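Long-range contacts in shikimate kinase (Aquifex aeolicus, PDB 2PT5), which probably catalyses the ATP-dependent phosphorylation of the 3-hydroxyl group of shikimate, a step on the pathway to chorismate and the aromatic amino acids: residues S18-S23 and E152-I157; N25-D30 and E70-S75; V62-S67 and L87-S92. All blocks are in the same frame, centred on the assembly; numbering follows the deposited sequence.

Interaction 1 (S18-S23 and E152-I157)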
ATOM      1  N   SER A  18       8.314  -0.015  -7.720  1.00 25.54           N
ATOM      2  CA  SER A  18       8.923   0.092  -9.042  1.00 33.43           C
ATOM      3  C   SER A  18      10.340  -0.485  -9.039  1.00 33.72           C
ATOM      4  O   SER A  18      10.689  -1.288  -9.908  1.00 34.13           O
ATOM      5  CB  SER A  18       8.973   1.557  -9.492  1.00 36.08           C
ATOM      6  OG  SER A  18       9.680   1.686 -10.720  1.00 35.12           O
ATOM      7  N   LEU A  19      11.149  -0.065  -8.070  1.00 31.39           N
ATOM      8  CA  LEU A  19      12.523  -0.547  -7.943  1.00 33.87           C
ATOM      9  C   LEU A  19      12.514  -2.068  -7.786  1.00 33.45           C
ATOM     10  O   LEU A  19      13.299  -2.788  -8.406  1.00 32.38           O
ATOM     11  CB  LEU A  19      13.204   0.094  -6.721  1.00 33.41           C
ATOM     12  CG  LEU A  19      13.604   1.578  -6.759  1.00 34.89           C
ATOM     13  CD1 LEU A  19      14.056   2.022  -5.379  1.00 39.32           C
ATOM     14  CD2 LEU A  19      14.734   1.796  -7.761  1.00 32.79           C
ATOM     15  N   LEU A  20      11.614  -2.552  -6.945  1.00 35.76           N
ATOM     16  CA  LEU A  20      11.502  -3.976  -6.711  1.00 36.01           C
ATOM     17  C   LEU A  20      11.148  -4.722  -7.998  1.00 37.33           C
ATOM     18  O   LEU A  20      11.809  -5.702  -8.356  1.00 37.27           O
ATOM     19  CB  LEU A  20      10.430  -4.245  -5.647  1.00 34.20           C
ATOM     20  CG  LEU A  20      10.288  -5.675  -5.134  1.00 35.72           C
ATOM     21  CD1 LEU A  20      11.605  -6.154  -4.537  1.00 31.96           C
ATOM     22  CD2 LEU A  20       9.192  -5.714  -4.076  1.00 35.73           C
ATOM     23  N   SER A  21      10.115  -4.258  -8.699  1.00 33.06           N
ATOM     24  CA  SER A  21       9.684  -4.934  -9.920  1.00 35.18           C
ATOM     25  C   SER A  21      10.790  -4.947 -10.964  1.00 34.56           C
ATOM     26  O   SER A  21      10.889  -5.867 -11.782  1.00 32.04           O
ATOM     27  CB  SER A  21       8.436  -4.264 -10.499  1.00 34.14           C
ATOM     28  OG  SER A  21       8.776  -3.201 -11.367  1.00 45.69           O
ATOM     29  N   ARG A  22      11.626  -3.920 -10.931  1.00 32.45           N
ATOM     30  CA  ARG A  22      12.723  -3.823 -11.877  1.00 31.16           C
ATOM     31  C   ARG A  22      13.848  -4.807 -11.579  1.00 36.24           C
ATOM     32  O   ARG A  22      14.477  -5.322 -12.500  1.00 35.36           O
ATOM     33  CB  ARG A  22      13.252  -2.388 -11.912  1.00 30.55           C
ATOM     34  CG  ARG A  22      12.400  -1.501 -12.803  1.00 29.74           C
ATOM     35  CD  ARG A  22      13.011  -0.129 -12.979  1.00 38.64           C
ATOM     36  NE  ARG A  22      12.499   0.836 -12.014  1.00 34.76           N
ATOM     37  CZ  ARG A  22      13.059   2.019 -11.787  1.00 38.06           C
ATOM     38  NH1 ARG A  22      14.157   2.367 -12.456  1.00 29.88           N
ATOM     39  NH2 ARG A  22      12.508   2.857 -10.913  1.00 32.33           N
ATOM     40  N   SER A  23      14.096  -5.074 -10.298  1.00 31.66           N
ATOM     41  CA  SER A  23      15.145  -6.011  -9.910  1.00 33.25           C
ATOM     42  C   SER A  23      14.690  -7.464 -10.042  1.00 31.31           C
ATOM     43  O   SER A  23      15.513  -8.371 -10.039  1.00 31.32           O
ATOM     44  CB  SER A  23      15.562  -5.769  -8.466  1.00 28.68           C
ATOM     45  OG  SER A  23      14.510  -6.134  -7.598  1.00 35.93           O
ATOM     46  N   GLU A 152      17.471   0.983  -0.036  1.00 42.30           N
ATOM     47  CA  GLU A 152      17.817   0.170   1.121  1.00 44.55           C
ATOM     48  C   GLU A 152      16.657  -0.737   1.507  1.00 38.93           C
ATOM     49  O   GLU A 152      16.860  -1.866   1.944  1.00 34.19           O
ATOM     50  CB  GLU A 152      18.210   1.063   2.300  1.00 49.69           C
ATOM     51  CG  GLU A 152      19.592   1.651   2.142  1.00 61.36           C
ATOM     52  CD  GLU A 152      20.611   0.585   1.790  1.00 67.81           C
ATOM     53  OE1 GLU A 152      20.707  -0.411   2.542  1.00 71.17           O
ATOM     54  OE2 GLU A 152      21.307   0.741   0.763  1.00 71.13           O
ATOM     55  N   VAL A 153      15.439  -0.237   1.340  1.00 36.10           N
ATOM     56  CA  VAL A 153      14.254  -1.026   1.658  1.00 36.03           C
ATOM     57  C   VAL A 153      14.144  -2.180   0.664  1.00 35.29           C
ATOM     58  O   VAL A 153      13.730  -3.278   1.026  1.00 38.82           O
ATOM     59  CB  VAL A 153      12.977  -0.158   1.593  1.00 37.13           C
ATOM     60  CG1 VAL A 153      11.745  -1.015   1.857  1.00 31.55           C
ATOM     61  CG2 VAL A 153      13.081   0.983   2.601  1.00 34.97           C
ATOM     62  N   VAL A 154      14.520  -1.929  -0.590  1.00 36.22           N
ATOM     63  CA  VAL A 154      14.477  -2.967  -1.622  1.00 34.20           C
ATOM     64  C   VAL A 154      15.428  -4.105  -1.248  1.00 32.54           C
ATOM     65  O   VAL A 154      15.071  -5.276  -1.358  1.00 34.02           O
ATOM     66  CB  VAL A 154      14.865  -2.405  -3.025  1.00 33.73           C
ATOM     67  CG1 VAL A 154      15.050  -3.538  -4.021  1.00 33.49           C
ATOM     68  CG2 VAL A 154      13.771  -1.471  -3.528  1.00 37.89           C
ATOM     69  N   LYS A 155      16.637  -3.760  -0.811  1.00 31.66           N
ATOM     70  CA  LYS A 155      17.608  -4.778  -0.413  1.00 38.36           C
ATOM     71  C   LYS A 155      17.036  -5.593   0.739  1.00 37.92           C
ATOM     72  O   LYS A 155      17.249  -6.803   0.822  1.00 36.54           O
ATOM     73  CB  LYS A 155      18.922  -4.135   0.033  1.00 35.38           C
ATOM     74  CG  LYS A 155      19.716  -3.499  -1.087  1.00 45.24           C
ATOM     75  CD  LYS A 155      20.960  -2.826  -0.543  1.00 52.15           C
ATOM     76  CE  LYS A 155      21.764  -2.164  -1.640  1.00 59.84           C
ATOM     77  NZ  LYS A 155      22.925  -1.426  -1.065  1.00 65.15           N
ATOM     78  N   GLU A 156      16.318  -4.916   1.631  1.00 38.34           N
ATOM     79  CA  GLU A 156      15.694  -5.573   2.774  1.00 37.30           C
ATOM     80  C   GLU A 156      14.679  -6.593   2.276  1.00 32.76           C
ATOM     81  O   GLU A 156      14.667  -7.747   2.709  1.00 31.47           O
ATOM     82  CB  GLU A 156      14.978  -4.543   3.657  1.00 47.02           C
ATOM     83  CG  GLU A 156      15.884  -3.688   4.538  1.00 55.57           C
ATOM     84  CD  GLU A 156      15.125  -2.558   5.233  1.00 65.63           C
ATOM     85  OE1 GLU A 156      14.085  -2.830   5.870  1.00 69.53           O
ATOM     86  OE2 GLU A 156      15.570  -1.393   5.143  1.00 68.75           O
ATOM     87  N   ILE A 157      13.822  -6.164   1.357  1.00 27.24           N
ATOM     88  CA  ILE A 157      12.801  -7.053   0.824  1.00 32.32           C
ATOM     89  C   ILE A 157      13.407  -8.231   0.066  1.00 32.46           C
ATOM     90  O   ILE A 157      13.023  -9.377   0.288  1.00 31.97           O
ATOM     91  CB  ILE A 157      11.826  -6.288  -0.089  1.00 31.82           C
ATOM     92  CG1 ILE A 157      11.077  -5.233   0.735  1.00 26.96           C
ATOM     93  CG2 ILE A 157      10.829  -7.257  -0.723  1.00 33.39           C
ATOM     94  CD1 ILE A 157      10.310  -4.253  -0.108  1.00 35.24           C
TER
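Val154 is the bump of this contact, and Leu19, Leu20 and Ser23 form much of the hollow that receives it. Its two methyl groups divide the work. CG2 presses on the base of the Leu19 side chain, 3.6 Å from Leu19 CB, and also touches the tip of that residue, with Val154 CG2 and Leu19 CD1 4.0 Å apart. CG1, anti to the backbone N of Val154 (chi1 170°), is thereby turned toward Leu20 and Ser23, where it lies more loosely, 4.4 Å from Leu20 CD1. Val16, one turn back on helix 13-24, also touches Val154 and completes a four-residue pocket, so that the valine fits in as a knob into a hole.

A second bump lies one turn further along. Both methyl groups of Leu20 straddle CG2 of Ile157, Leu20 CD1 and CD2 each standing 4.0 Å from it, and the two side chains cross at about a right angle. At the exposed end, the hydroxyl of Ser23 is folded back on its own helix, OG donating to Leu20 O over 2.8 Å. No hydrogen bond passes between the two segments.

The segment axes approach to 9.7 Å and cross at -51°, consistent with ridges of residues four apart lying in each other's grooves. Val153 and Ile157 also rest on Val144 of strand 142-145. The pairing thus joins the helix that follows the P-loop to the C-terminal helix on one face of the parallel sheet, as in P-loop kinases.

Interaction 2 (N25-D30 and E70-S75)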
ATOM      1  N   ASN A  25      12.388  -8.272 -12.521  1.00 37.23           N
ATOM      2  CA  ASN A  25      11.916  -8.395 -13.896  1.00 36.50           C
ATOM      3  C   ASN A  25      10.438  -8.737 -14.009  1.00 39.94           C
ATOM      4  O   ASN A  25      10.057  -9.599 -14.794  1.00 43.58           O
ATOM      5  CB  ASN A  25      12.727  -9.453 -14.644  1.00 43.30           C
ATOM      6  CG  ASN A  25      13.357  -8.905 -15.898  1.00 51.31           C
ATOM      7  OD1 ASN A  25      12.660  -8.475 -16.824  1.00 45.79           O
ATOM      8  ND2 ASN A  25      14.684  -8.898 -15.934  1.00 55.42           N
ATOM      9  N   ILE A  26       9.606  -8.073 -13.212  1.00 36.52           N
ATOM     10  CA  ILE A  26       8.169  -8.291 -13.252  1.00 33.02           C
ATOM     11  C   ILE A  26       7.508  -6.923 -13.225  1.00 34.05           C
ATOM     12  O   ILE A  26       8.081  -5.966 -12.705  1.00 32.50           O
ATOM     13  CB  ILE A  26       7.682  -9.126 -12.050  1.00 35.29           C
ATOM     14  CG1 ILE A  26       8.076  -8.445 -10.732  1.00 34.36           C
ATOM     15  CG2 ILE A  26       8.273 -10.524 -12.135  1.00 39.78           C
ATOM     16  CD1 ILE A  26       7.699  -9.243  -9.487  1.00 30.40           C
ATOM     17  N   PRO A  27       6.292  -6.808 -13.786  1.00 34.96           N
ATOM     18  CA  PRO A  27       5.586  -5.522 -13.808  1.00 35.79           C
ATOM     19  C   PRO A  27       5.117  -4.996 -12.449  1.00 37.74           C
ATOM     20  O   PRO A  27       4.846  -5.760 -11.515  1.00 36.81           O
ATOM     21  CB  PRO A  27       4.419  -5.785 -14.756  1.00 35.17           C
ATOM     22  CG  PRO A  27       4.121  -7.234 -14.527  1.00 39.14           C
ATOM     23  CD  PRO A  27       5.494  -7.867 -14.432  1.00 33.85           C
ATOM     24  N   PHE A  28       5.034  -3.676 -12.351  1.00 34.46           N
ATOM     25  CA  PHE A  28       4.574  -3.036 -11.136  1.00 32.50           C
ATOM     26  C   PHE A  28       3.250  -2.339 -11.399  1.00 32.69           C
ATOM     27  O   PHE A  28       3.030  -1.764 -12.469  1.00 32.81           O
ATOM     28  CB  PHE A  28       5.583  -2.002 -10.641  1.00 32.12           C
ATOM     29  CG  PHE A  28       5.026  -1.085  -9.592  1.00 32.62           C
ATOM     30  CD1 PHE A  28       4.716  -1.565  -8.322  1.00 28.04           C
ATOM     31  CD2 PHE A  28       4.740   0.241  -9.898  1.00 31.18           C
ATOM     32  CE1 PHE A  28       4.120  -0.732  -7.373  1.00 31.78           C
ATOM     33  CE2 PHE A  28       4.146   1.084  -8.954  1.00 34.41           C
ATOM     34  CZ  PHE A  28       3.834   0.599  -7.694  1.00 31.41           C
ATOM     35  N   TYR A  29       2.370  -2.392 -10.415  1.00 31.45           N
ATOM     36  CA  TYR A  29       1.070  -1.747 -10.523  1.00 34.59           C
ATOM     37  C   TYR A  29       0.678  -1.195  -9.162  1.00 34.39           C
ATOM     38  O   TYR A  29       0.948  -1.807  -8.125  1.00 30.76           O
ATOM     39  CB  TYR A  29       0.008  -2.745 -10.992  1.00 36.05           C
ATOM     40  CG  TYR A  29       0.072  -3.057 -12.461  1.00 35.72           C
ATOM     41  CD1 TYR A  29      -0.413  -2.151 -13.398  1.00 39.49           C
ATOM     42  CD2 TYR A  29       0.660  -4.235 -12.923  1.00 41.04           C
ATOM     43  CE1 TYR A  29      -0.310  -2.402 -14.758  1.00 45.64           C
ATOM     44  CE2 TYR A  29       0.770  -4.498 -14.291  1.00 44.08           C
ATOM     45  CZ  TYR A  29       0.283  -3.573 -15.199  1.00 45.39           C
ATOM     46  OH  TYR A  29       0.399  -3.793 -16.549  1.00 52.02           O
ATOM     47  N   ASP A  30       0.052  -0.025  -9.186  1.00 35.14           N
ATOM     48  CA  ASP A  30      -0.423   0.626  -7.980  1.00 35.25           C
ATOM     49  C   ASP A  30      -1.939   0.685  -8.095  1.00 31.92           C
ATOM     50  O   ASP A  30      -2.465   1.252  -9.048  1.00 35.93           O
ATOM     51  CB  ASP A  30       0.127   2.041  -7.870  1.00 36.83           C
ATOM     52  CG  ASP A  30      -0.516   2.813  -6.736  1.00 36.84           C
ATOM     53  OD1 ASP A  30      -0.279   2.460  -5.565  1.00 40.90           O
ATOM     54  OD2 ASP A  30      -1.276   3.757  -7.020  1.00 37.59           O
ATOM     55  N   GLU A  70       0.330 -13.714 -12.594  1.00 45.23           N
ATOM     56  CA  GLU A  70       1.067 -14.549 -11.649  1.00 48.78           C
ATOM     57  C   GLU A  70       2.342 -13.878 -11.142  1.00 45.94           C
ATOM     58  O   GLU A  70       2.785 -14.135 -10.029  1.00 45.36           O
ATOM     59  CB  GLU A  70       1.412 -15.898 -12.281  1.00 54.30           C
ATOM     60  CG  GLU A  70       0.263 -16.886 -12.297  1.00 61.36           C
ATOM     61  CD  GLU A  70       0.617 -18.167 -13.016  1.00 66.01           C
ATOM     62  OE1 GLU A  70       1.812 -18.534 -13.016  1.00 69.83           O
ATOM     63  OE2 GLU A  70      -0.300 -18.811 -13.568  1.00 69.52           O
ATOM     64  N   ASN A  71       2.928 -13.014 -11.960  1.00 43.70           N
ATOM     65  CA  ASN A  71       4.150 -12.323 -11.577  1.00 41.62           C
ATOM     66  C   ASN A  71       3.891 -10.827 -11.633  1.00 43.47           C
ATOM     67  O   ASN A  71       3.688 -10.258 -12.711  1.00 44.65           O
ATOM     68  CB  ASN A  71       5.270 -12.712 -12.532  1.00 44.48           C
ATOM     69  CG  ASN A  71       5.469 -14.210 -12.596  1.00 43.12           C
ATOM     70  OD1 ASN A  71       5.957 -14.823 -11.646  1.00 47.95           O
ATOM     71  ND2 ASN A  71       5.071 -14.815 -13.712  1.00 44.16           N
ATOM     72  N   VAL A  72       3.904 -10.185 -10.468  1.00 38.82           N
ATOM     73  CA  VAL A  72       3.621  -8.759 -10.410  1.00 35.59           C
ATOM     74  C   VAL A  72       3.830  -8.217  -8.998  1.00 33.26           C
ATOM     75  O   VAL A  72       3.723  -8.958  -8.012  1.00 35.38           O
ATOM     76  CB  VAL A  72       2.146  -8.504 -10.827  1.00 33.43           C
ATOM     77  CG1 VAL A  72       1.209  -9.061  -9.753  1.00 30.54           C
ATOM     78  CG2 VAL A  72       1.895  -7.019 -11.071  1.00 32.53           C
ATOM     79  N   VAL A  73       4.161  -6.933  -8.913  1.00 30.24           N
ATOM     80  CA  VAL A  73       4.327  -6.267  -7.630  1.00 24.80           C
ATOM     81  C   VAL A  73       3.182  -5.278  -7.626  1.00 27.36           C
ATOM     82  O   VAL A  73       3.046  -4.463  -8.550  1.00 28.09           O
ATOM     83  CB  VAL A  73       5.642  -5.494  -7.535  1.00 27.41           C
ATOM     84  CG1 VAL A  73       5.705  -4.741  -6.208  1.00 25.33           C
ATOM     85  CG2 VAL A  73       6.817  -6.446  -7.667  1.00 31.02           C
ATOM     86  N   ILE A  74       2.342  -5.362  -6.604  1.00 27.81           N
ATOM     87  CA  ILE A  74       1.194  -4.477  -6.494  1.00 29.15           C
ATOM     88  C   ILE A  74       1.268  -3.662  -5.212  1.00 30.59           C
ATOM     89  O   ILE A  74       1.343  -4.237  -4.125  1.00 29.56           O
ATOM     90  CB  ILE A  74      -0.111  -5.291  -6.468  1.00 29.77           C
ATOM     91  CG1 ILE A  74      -0.294  -6.031  -7.792  1.00 32.75           C
ATOM     92  CG2 ILE A  74      -1.289  -4.387  -6.192  1.00 28.22           C
ATOM     93  CD1 ILE A  74      -1.350  -7.119  -7.717  1.00 27.47           C
ATOM     94  N   SER A  75       1.266  -2.333  -5.345  1.00 29.22           N
ATOM     95  CA  SER A  75       1.278  -1.447  -4.187  1.00 30.95           C
ATOM     96  C   SER A  75      -0.199  -1.166  -3.915  1.00 32.59           C
ATOM     97  O   SER A  75      -0.993  -1.057  -4.850  1.00 33.34           O
ATOM     98  CB  SER A  75       2.029  -0.139  -4.489  1.00 33.70           C
ATOM     99  OG  SER A  75       1.468   0.534  -5.606  1.00 41.35           O
TER
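Pro27, Tyr29, Val73 and Ser75 tie the two strands together through their backbones. Val73 N donates to Pro27 O (2.9 Å), Tyr29 N to Val73 O (2.9 Å) and Ser75 N to Tyr29 O (2.8 Å), the alternation expected of parallel strands. A fourth bond joins side chains: Ser75 OG gives its proton to Asp30 OD1 at 2.6 Å, meeting the lone pair turned away from the other carboxylate oxygen. Asp30 OD2 caps Glu33 N at the start of the next helix, which fixes the carboxylate from both ends.

Around these bonds the side chains split between the faces. Phe28, whose CG is anti to its backbone N (chi1 166°), reaches along the strand so that CZ comes within 3.2 Å of Ser75 OG, while Ile26 CD1 packs tightly on Val73 CG2 (3.5 Å). On the opposite face, Val72 CG2 meets the edge of the Tyr29 ring in its plane, 3.6 Å from Tyr29 CD2.

Further out, Phe28 touches Ser14 and Ser75 touches Lys13, both predicted nucleotide- or magnesium-site residues. The arrangement is the edge of the parallel P-loop kinase sheet, the C-terminal ends of its strands facing the probable active site.

Interaction 3 (V62-S67 and L87-S92)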
ATOM      1  N   VAL A  62     -10.299  -3.975  -8.354  1.00 41.28           N
ATOM      2  CA  VAL A  62      -9.085  -3.721  -9.110  1.00 39.49           C
ATOM      3  C   VAL A  62      -7.944  -4.592  -8.595  1.00 39.02           C
ATOM      4  O   VAL A  62      -7.119  -5.074  -9.374  1.00 35.06           O
ATOM      5  CB  VAL A  62      -8.681  -2.231  -9.025  1.00 38.06           C
ATOM      6  CG1 VAL A  62      -7.366  -2.006  -9.728  1.00 29.79           C
ATOM      7  CG2 VAL A  62      -9.771  -1.365  -9.652  1.00 43.20           C
ATOM      8  N   LEU A  63      -7.905  -4.791  -7.280  1.00 36.39           N
ATOM      9  CA  LEU A  63      -6.864  -5.603  -6.677  1.00 37.40           C
ATOM     10  C   LEU A  63      -6.949  -7.017  -7.223  1.00 40.10           C
ATOM     11  O   LEU A  63      -5.941  -7.585  -7.653  1.00 39.33           O
ATOM     12  CB  LEU A  63      -7.019  -5.636  -5.156  1.00 34.49           C
ATOM     13  CG  LEU A  63      -6.057  -6.567  -4.421  1.00 36.42           C
ATOM     14  CD1 LEU A  63      -4.620  -6.097  -4.645  1.00 37.38           C
ATOM     15  CD2 LEU A  63      -6.399  -6.581  -2.922  1.00 41.59           C
ATOM     16  N   LYS A  64      -8.154  -7.584  -7.200  1.00 39.83           N
ATOM     17  CA  LYS A  64      -8.359  -8.937  -7.697  1.00 42.76           C
ATOM     18  C   LYS A  64      -7.986  -9.067  -9.174  1.00 38.74           C
ATOM     19  O   LYS A  64      -7.269  -9.991  -9.553  1.00 39.97           O
ATOM     20  CB  LYS A  64      -9.812  -9.379  -7.499  1.00 43.97           C
ATOM     21  CG  LYS A  64     -10.276  -9.436  -6.055  1.00 45.09           C
ATOM     22  CD  LYS A  64     -11.349 -10.508  -5.903  1.00 51.52           C
ATOM     23  CE  LYS A  64     -12.310 -10.208  -4.762  1.00 56.82           C
ATOM     24  NZ  LYS A  64     -13.144  -9.005  -5.055  1.00 59.26           N
ATOM     25  N   ASP A  65      -8.462  -8.141 -10.002  1.00 37.83           N
ATOM     26  CA  ASP A  65      -8.154  -8.169 -11.434  1.00 38.96           C
ATOM     27  C   ASP A  65      -6.638  -8.153 -11.684  1.00 39.08           C
ATOM     28  O   ASP A  65      -6.117  -8.905 -12.515  1.00 37.88           O
ATOM     29  CB  ASP A  65      -8.816  -6.977 -12.138  1.00 46.55           C
ATOM     30  CG  ASP A  65     -10.337  -7.075 -12.154  1.00 52.74           C
ATOM     31  OD1 ASP A  65     -10.985  -6.197 -12.765  1.00 54.42           O
ATOM     32  OD2 ASP A  65     -10.884  -8.029 -11.557  1.00 54.89           O
ATOM     33  N   LEU A  66      -5.934  -7.286 -10.964  1.00 37.88           N
ATOM     34  CA  LEU A  66      -4.478  -7.181 -11.077  1.00 37.86           C
ATOM     35  C   LEU A  66      -3.814  -8.494 -10.635  1.00 36.94           C
ATOM     36  O   LEU A  66      -2.767  -8.891 -11.163  1.00 36.92           O
ATOM     37  CB  LEU A  66      -3.973  -6.024 -10.197  1.00 28.83           C
ATOM     38  CG  LEU A  66      -3.834  -4.602 -10.772  1.00 35.90           C
ATOM     39  CD1 LEU A  66      -5.006  -4.227 -11.653  1.00 35.74           C
ATOM     40  CD2 LEU A  66      -3.702  -3.619  -9.613  1.00 31.61           C
ATOM     41  N   SER A  67      -4.435  -9.158  -9.664  1.00 39.50           N
ATOM     42  CA  SER A  67      -3.927 -10.413  -9.117  1.00 41.74           C
ATOM     43  C   SER A  67      -4.118 -11.619 -10.033  1.00 42.90           C
ATOM     44  O   SER A  67      -3.783 -12.742  -9.655  1.00 40.24           O
ATOM     45  CB  SER A  67      -4.580 -10.697  -7.767  1.00 41.39           C
ATOM     46  OG  SER A  67      -4.276  -9.670  -6.842  1.00 44.96           O
ATOM     47  N   LEU A  87      -6.636  -8.095   2.696  1.00 37.65           N
ATOM     48  CA  LEU A  87      -5.336  -8.579   3.141  1.00 39.00           C
ATOM     49  C   LEU A  87      -5.294 -10.104   3.105  1.00 41.77           C
ATOM     50  O   LEU A  87      -4.294 -10.692   2.688  1.00 36.45           O
ATOM     51  CB  LEU A  87      -5.024  -8.058   4.551  1.00 36.69           C
ATOM     52  CG  LEU A  87      -3.623  -8.305   5.132  1.00 38.96           C
ATOM     53  CD1 LEU A  87      -2.531  -7.816   4.176  1.00 36.55           C
ATOM     54  CD2 LEU A  87      -3.514  -7.584   6.463  1.00 40.54           C
ATOM     55  N   ASN A  88      -6.379 -10.749   3.534  1.00 42.22           N
ATOM     56  CA  ASN A  88      -6.423 -12.208   3.516  1.00 41.32           C
ATOM     57  C   ASN A  88      -6.442 -12.706   2.080  1.00 39.80           C
ATOM     58  O   ASN A  88      -5.874 -13.754   1.772  1.00 40.74           O
ATOM     59  CB  ASN A  88      -7.637 -12.724   4.284  1.00 46.86           C
ATOM     60  CG  ASN A  88      -7.413 -12.712   5.778  1.00 52.33           C
ATOM     61  OD1 ASN A  88      -6.405 -13.231   6.265  1.00 56.92           O
ATOM     62  ND2 ASN A  88      -8.346 -12.124   6.518  1.00 52.38           N
ATOM     63  N   PHE A  89      -7.086 -11.949   1.196  1.00 39.99           N
ATOM     64  CA  PHE A  89      -7.108 -12.314  -0.215  1.00 37.25           C
ATOM     65  C   PHE A  89      -5.656 -12.277  -0.708  1.00 37.85           C
ATOM     66  O   PHE A  89      -5.183 -13.206  -1.358  1.00 40.13           O
ATOM     67  CB  PHE A  89      -7.940 -11.314  -1.021  1.00 40.11           C
ATOM     68  CG  PHE A  89      -7.851 -11.511  -2.514  1.00 44.97           C
ATOM     69  CD1 PHE A  89      -8.736 -12.359  -3.175  1.00 45.02           C
ATOM     70  CD2 PHE A  89      -6.872 -10.859  -3.257  1.00 43.90           C
ATOM     71  CE1 PHE A  89      -8.650 -12.551  -4.555  1.00 47.10           C
ATOM     72  CE2 PHE A  89      -6.777 -11.044  -4.642  1.00 49.03           C
ATOM     73  CZ  PHE A  89      -7.668 -11.892  -5.289  1.00 45.64           C
HETATM   74  N   MSE A  90      -4.944 -11.202  -0.379  1.00 37.60           N
HETATM   75  CA  MSE A  90      -3.557 -11.050  -0.808  1.00 35.83           C
HETATM   76  C   MSE A  90      -2.661 -12.215  -0.403  1.00 39.60           C
HETATM   77  O   MSE A  90      -1.859 -12.686  -1.204  1.00 39.58           O
HETATM   78  CB  MSE A  90      -2.981  -9.738  -0.274  1.00 35.90           C
HETATM   79  CG  MSE A  90      -3.450  -8.503  -1.045  1.00 37.06           C
HETATM   80 SE   MSE A  90      -2.751  -6.880  -0.270  1.00 48.09          SE
HETATM   81  CE  MSE A  90      -4.422  -6.007   0.230  1.00 32.34           C
ATOM     82  N   LYS A  91      -2.800 -12.675   0.839  1.00 40.82           N
ATOM     83  CA  LYS A  91      -2.003 -13.787   1.336  1.00 42.20           C
ATOM     84  C   LYS A  91      -2.281 -15.087   0.579  1.00 44.43           C
ATOM     85  O   LYS A  91      -1.400 -15.943   0.460  1.00 45.83           O
ATOM     86  CB  LYS A  91      -2.256 -13.988   2.830  1.00 42.19           C
ATOM     87  CG  LYS A  91      -1.843 -12.803   3.686  1.00 39.83           C
ATOM     88  CD  LYS A  91      -1.953 -13.114   5.167  1.00 43.81           C
ATOM     89  CE  LYS A  91      -1.381 -11.988   6.013  1.00 36.12           C
ATOM     90  NZ  LYS A  91      -1.356 -12.351   7.449  1.00 42.49           N
ATOM     91  N   SER A  92      -3.496 -15.235   0.063  1.00 41.71           N
ATOM     92  CA  SER A  92      -3.845 -16.444  -0.676  1.00 49.88           C
ATOM     93  C   SER A  92      -3.324 -16.403  -2.107  1.00 49.74           C
ATOM     94  O   SER A  92      -3.485 -17.365  -2.857  1.00 52.31           O
ATOM     95  CB  SER A  92      -5.362 -16.643  -0.704  1.00 48.35           C
ATOM     96  OG  SER A  92      -6.008 -15.632  -1.464  1.00 51.62           O
TER
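Phe89 carries most of this contact, its ring spanning the space between two helices that run almost parallel, at 4°, with axes 11.2 Å apart. The backbones stay well separated, the nearest CA atoms, such as those of Lys64 and Phe89, being 8.3 Å from each other, and side chains bridge the distance.

The closely packed part surrounds the ring. With CG anti to the backbone N (chi1 172°), Phe89 extends straight toward the other helix. The aliphatic chain of Lys64 lies over one ring face in a CH-pi contact, CG standing 4.0 Å from the centroid of the Phe89 ring, and its next carbon reaches the rim, Lys64 CD lying 3.6 Å from Phe89 CE1. Ser67 comes in at the edge instead, its OG 3.6 Å from Phe89 CE2. That hydroxyl is already bonded to Leu63 O, 2.8 Å from Ser67 OG, and to Tyr4 OH, so it meets the ring as a held neighbour. Deeper, toward the sheet, Leu63 CD2 touches the CE of selenomethionine Met90 at 3.8 Å, with Tyr4 beneath both. The same methyl is slacker against the ring, Leu63 CD2 standing 4.3 Å from Phe89 CD2.

On the outer side Phe89 and Lys64 are both partly exposed, and the lysine makes a cation-pi interaction with a second aromatic, Phe60. With an alanine in place of Phe89, the Lys64 chain would probably lose the ring face it lies on, and a gap would open between the helices.

No hydrogen bond or salt bridge crosses the interface, which implies that the helices are held here by van der Waals and CH-pi contacts, probably for the most part through the Phe89 ring, with Leu63 and Met90 adding to them nearer the sheet.

In the fold
Interaction 2 lies in the sheet, between interactions 1 and 3, with its centre 12 Å from the centre of each; those two are 20 Å apart and do not touch. Helices 13-24 and 150-162 of interaction 1 pack on one face of the five-stranded parallel sheet, and helices 52-66 and 84-91 of interaction 3 on the other. Ser21 packs on Phe28 and Val73 from the first side, while Ile74 packs on Leu63 and Leu66 from the second. Along the chain, interaction 1 encloses the others, whose segments interleave: 25-30, 62-67, 70-75, 87-92. The result is a three-layered alpha-beta-alpha core, as in other P-loop kinases.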